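Local coordinates for protein endoribonuclease PemK (Escherichia coli, PDB 1M1F) that acts as the toxin of a plasmid toxin-antitoxin system, probably as an endoribonuclease, killing daughter cells that lose the plasmid and being neutralised by its antitoxin, at residues Val59-Gly63 and Val64-Thr68; Asn99-Leu102 and Gly103-Thr107. One frame throughout, in Å; residues are numbered along the deposited sequence.

Contact 1 (Val59-Gly63 and Val64-Thr68); sequences VSLDG and VGIRT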
# COMPACT_ATOMS: atom_id res chain seq x y z
N VAL A 59 -10.71 3.66 10.84
CA VAL A 59 -11.25 2.70 11.79
C VAL A 59 -10.73 2.99 13.18
O VAL A 59 -9.53 2.99 13.41
CB VAL A 59 -10.87 1.27 11.38
CG1 VAL A 59 -11.30 0.28 12.45
CG2 VAL A 59 -11.48 0.92 10.03
N SER A 60 -11.64 3.25 14.10
CA SER A 60 -11.27 3.63 15.44
C SER A 60 -10.69 2.47 16.26
O SER A 60 -11.16 1.33 16.17
CB SER A 60 -12.50 4.20 16.17
OG SER A 60 -12.17 4.51 17.51
N LEU A 61 -9.66 2.79 17.04
CA LEU A 61 -9.06 1.84 17.98
C LEU A 61 -9.59 2.01 19.42
O LEU A 61 -9.13 1.34 20.35
CB LEU A 61 -7.55 2.02 18.01
CG LEU A 61 -6.79 1.73 16.72
CD1 LEU A 61 -5.34 2.11 16.89
CD2 LEU A 61 -6.93 0.29 16.29
N ASP A 62 -10.56 2.90 19.61
CA ASP A 62 -11.11 3.17 20.94
C ASP A 62 -11.93 2.02 21.50
O ASP A 62 -12.70 1.40 20.79
CB ASP A 62 -11.99 4.42 20.85
CG ASP A 62 -11.93 5.29 22.09
OD1 ASP A 62 -11.01 5.13 22.92
OD2 ASP A 62 -12.76 6.20 22.31
N GLY A 63 -11.74 1.73 22.79
CA GLY A 63 -12.56 0.76 23.50
C GLY A 63 -12.29 -0.72 23.28
O GLY A 63 -13.11 -1.55 23.65
N VAL A 64 -11.14 -1.05 22.69
CA VAL A 64 -10.83 -2.44 22.35
C VAL A 64 -9.76 -3.09 23.24
O VAL A 64 -9.37 -4.22 23.00
CB VAL A 64 -10.47 -2.59 20.83
CG1 VAL A 64 -11.54 -1.94 19.98
CG2 VAL A 64 -9.13 -1.96 20.49
N GLY A 65 -9.28 -2.38 24.24
CA GLY A 65 -8.34 -2.94 25.20
C GLY A 65 -6.87 -2.87 24.84
O GLY A 65 -6.06 -3.55 25.47
N ILE A 66 -6.51 -2.08 23.84
CA ILE A 66 -5.10 -1.94 23.48
C ILE A 66 -4.54 -0.61 23.98
O ILE A 66 -5.27 0.26 24.44
CB ILE A 66 -4.90 -2.10 21.97
CG1 ILE A 66 -5.57 -0.96 21.20
CG2 ILE A 66 -5.45 -3.45 21.52
CD1 ILE A 66 -5.15 -0.88 19.76
N ARG A 67 -3.22 -0.47 23.90
CA ARG A 67 -2.56 0.73 24.38
C ARG A 67 -2.58 1.84 23.33
O ARG A 67 -2.74 3.01 23.65
CB ARG A 67 -1.13 0.42 24.75
N THR A 68 -2.39 1.46 22.07
CA THR A 68 -2.35 2.43 20.98
C THR A 68 -3.69 3.12 20.80
O THR A 68 -4.72 2.46 20.78
CB THR A 68 -1.96 1.71 19.69
OG1 THR A 68 -0.65 1.15 19.82
CG2 THR A 68 -1.84 2.68 18.52
O HOH W 1 -7.19 2.60 21.83
O HOH W 2 -8.42 0.27 22.89
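L61 and I66 meet through their methyl ends: the two side chains cross at about a right angle, and CD1 of I66 sits against both methyls of L61, 4.1 Å from CD1 and from CD2 of the leucine. L61 CD1 also reaches T68, 3.9 Å from the threonine CG2. I66 carries CG1 between its backbone N and carbonyl carbon (chi1 66°), which, with the arm extended beyond, sends CD1 to the leucine methyls. T68 splits its branches, its methyl on L61 and its OG1 hydrogen-bonded to E91.

The chain gets round through a type II beta turn from L61 to V64, with G63 at positive phi in its third position. Two waters fill the bend, and both donate to the carbonyl O of L61. Water 1 lies 2.7 Å from that O and bridges it to T68 O; water 2 accepts from V64 N at 3.0 Å and from I66 N. Leading into the turn, D62 N donates to S60 OG at 3.1 Å and 164°, an ST turn, and the same OG is also bonded to A52 O.

This is the outer loop that leaves strand 58-60 and returns to strand 71-79. L61 and V64 pack on I97 of helix 95-106, I66 and T68 rest on I6 of strand 5-10, and L61 also touches V72.

Contact 2 (Asn99-Leu102 and Gly103-Thr107); sequences NEVL and GRLST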
# COMPACT_ATOMS: atom_id res chain seq x y z
N ASN A 99 -10.27 -7.35 11.03
CA ASN A 99 -11.22 -7.68 9.98
C ASN A 99 -11.92 -6.44 9.43
O ASN A 99 -12.22 -6.37 8.24
CB ASN A 99 -12.21 -8.73 10.46
CG ASN A 99 -11.54 -10.07 10.71
OD1 ASN A 99 -10.53 -10.41 10.08
ND2 ASN A 99 -12.11 -10.85 11.64
N GLU A 100 -12.19 -5.45 10.28
CA GLU A 100 -12.77 -4.21 9.79
C GLU A 100 -11.79 -3.50 8.84
O GLU A 100 -12.19 -2.96 7.79
CB GLU A 100 -13.15 -3.28 10.96
CG GLU A 100 -14.15 -2.22 10.54
CD GLU A 100 -14.84 -1.52 11.68
OE1 GLU A 100 -15.75 -0.72 11.38
OE2 GLU A 100 -14.50 -1.76 12.85
N VAL A 101 -10.50 -3.51 9.19
CA VAL A 101 -9.45 -2.92 8.36
C VAL A 101 -9.35 -3.66 7.01
O VAL A 101 -9.30 -3.03 5.95
CB VAL A 101 -8.12 -2.92 9.13
CG1 VAL A 101 -6.94 -2.58 8.23
CG2 VAL A 101 -8.21 -1.94 10.27
N LEU A 102 -9.33 -4.98 7.05
CA LEU A 102 -9.30 -5.77 5.82
C LEU A 102 -10.52 -5.46 4.94
O LEU A 102 -10.40 -5.38 3.72
CB LEU A 102 -9.21 -7.26 6.12
CG LEU A 102 -7.93 -7.75 6.78
CD1 LEU A 102 -8.10 -9.21 7.13
CD2 LEU A 102 -6.70 -7.55 5.90
N GLY A 103 -11.68 -5.29 5.56
CA GLY A 103 -12.88 -4.93 4.83
C GLY A 103 -12.74 -3.61 4.09
O GLY A 103 -13.16 -3.50 2.94
N ARG A 104 -12.17 -2.61 4.75
CA ARG A 104 -11.97 -1.31 4.09
C ARG A 104 -11.00 -1.46 2.92
O ARG A 104 -11.25 -0.95 1.84
CB ARG A 104 -11.43 -0.25 5.05
CG ARG A 104 -12.34 0.27 6.16
CD ARG A 104 -13.78 0.25 5.88
NE ARG A 104 -14.47 1.31 6.61
CZ ARG A 104 -15.36 1.12 7.58
NH1 ARG A 104 -15.67 -0.11 8.00
NH2 ARG A 104 -15.93 2.17 8.14
N LEU A 105 -9.90 -2.18 3.13
CA LEU A 105 -8.91 -2.35 2.06
C LEU A 105 -9.49 -3.12 0.88
O LEU A 105 -9.12 -2.87 -0.28
CB LEU A 105 -7.68 -3.06 2.61
CG LEU A 105 -6.79 -2.17 3.48
CD1 LEU A 105 -5.85 -2.99 4.35
CD2 LEU A 105 -5.98 -1.19 2.63
N SER A 106 -10.40 -4.04 1.16
CA SER A 106 -11.03 -4.84 0.12
C SER A 106 -11.78 -3.97 -0.88
O SER A 106 -11.87 -4.31 -2.07
CB SER A 106 -11.99 -5.87 0.71
OG SER A 106 -12.36 -6.81 -0.29
N THR A 107 -12.30 -2.84 -0.43
CA THR A 107 -13.05 -1.96 -1.33
C THR A 107 -12.19 -1.23 -2.34
O THR A 107 -12.72 -0.76 -3.34
CB THR A 107 -13.89 -0.91 -0.56
OG1 THR A 107 -13.05 0.07 0.09
CG2 THR A 107 -14.76 -1.55 0.52
O HOH W 3 -14.83 -2.80 7.04
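The guanidinium of R104 has water 3 at its edge, in the plane of the group and 3.0 Å from NH1, while the carboxylate of E100 comes in obliquely. The two planes stand 60° apart. A single carboxylate oxygen comes close, in a long salt bridge between E100 OE1 and R104 NH1 (3.4 Å); OE2 lies well beyond reach of that nitrogen. The side chains lie alongside each other and point the same way from successive turns of the helix. E100 runs out extended, whereas R104 bends at its second torsion (chi2 -28°), a kink that helps bring NH1 back beside CG of E100, 3.6 Å away. Water 3 also donates to E100 O at 2.7 Å, so it ties the arginine head to the backbone one turn earlier. NE of R104 has a further partner in G56 O, which helps fix the rotation of the head.

V101 and L105 form a second i to i+4 pair, side by side, with CG1 of the valine 4.1 Å from CD1 of the leucine. Underneath run the helical bonds from G103, R104, L105 and S106 back to N99, E100, V101 and L102; L105 N to V101 O is the straightest, at 167°. Towards the C-terminal end, R104 O takes both the backbone N and the hydroxyl of T107, OG1 donating at 2.7 Å.

These residues belong to helix 95-106, which lies against the sheet: V101 packs on V72 and C74 of strand 71-79, and L105 reaches P77. L102, L105 and S106 pack on L109 of the second subunit, so this helix also takes part in the homodimer contact.

In the fold
Contact 1 comes first along the chain and closes before contact 2 opens; their centres lie about 17 Å apart. Both belong to the single PemK/MazF-like domain, whose antiparallel sheet has strand 58-60 at one outer edge. Contact 1 is the surface loop running from that strand to strand 71-79, and contact 2 is the later part of the last helix, 95-106. The two meet at V59: its CG1 lies 3.8 Å from E100 OE2, and its CG2 lies 4.0 Å from R104 CG. Strand 71-79 receives side chains from both. The helix thus joins the loop-bearing edge of the sheet to the second subunit, which contact 2 touches and contact 1 does not.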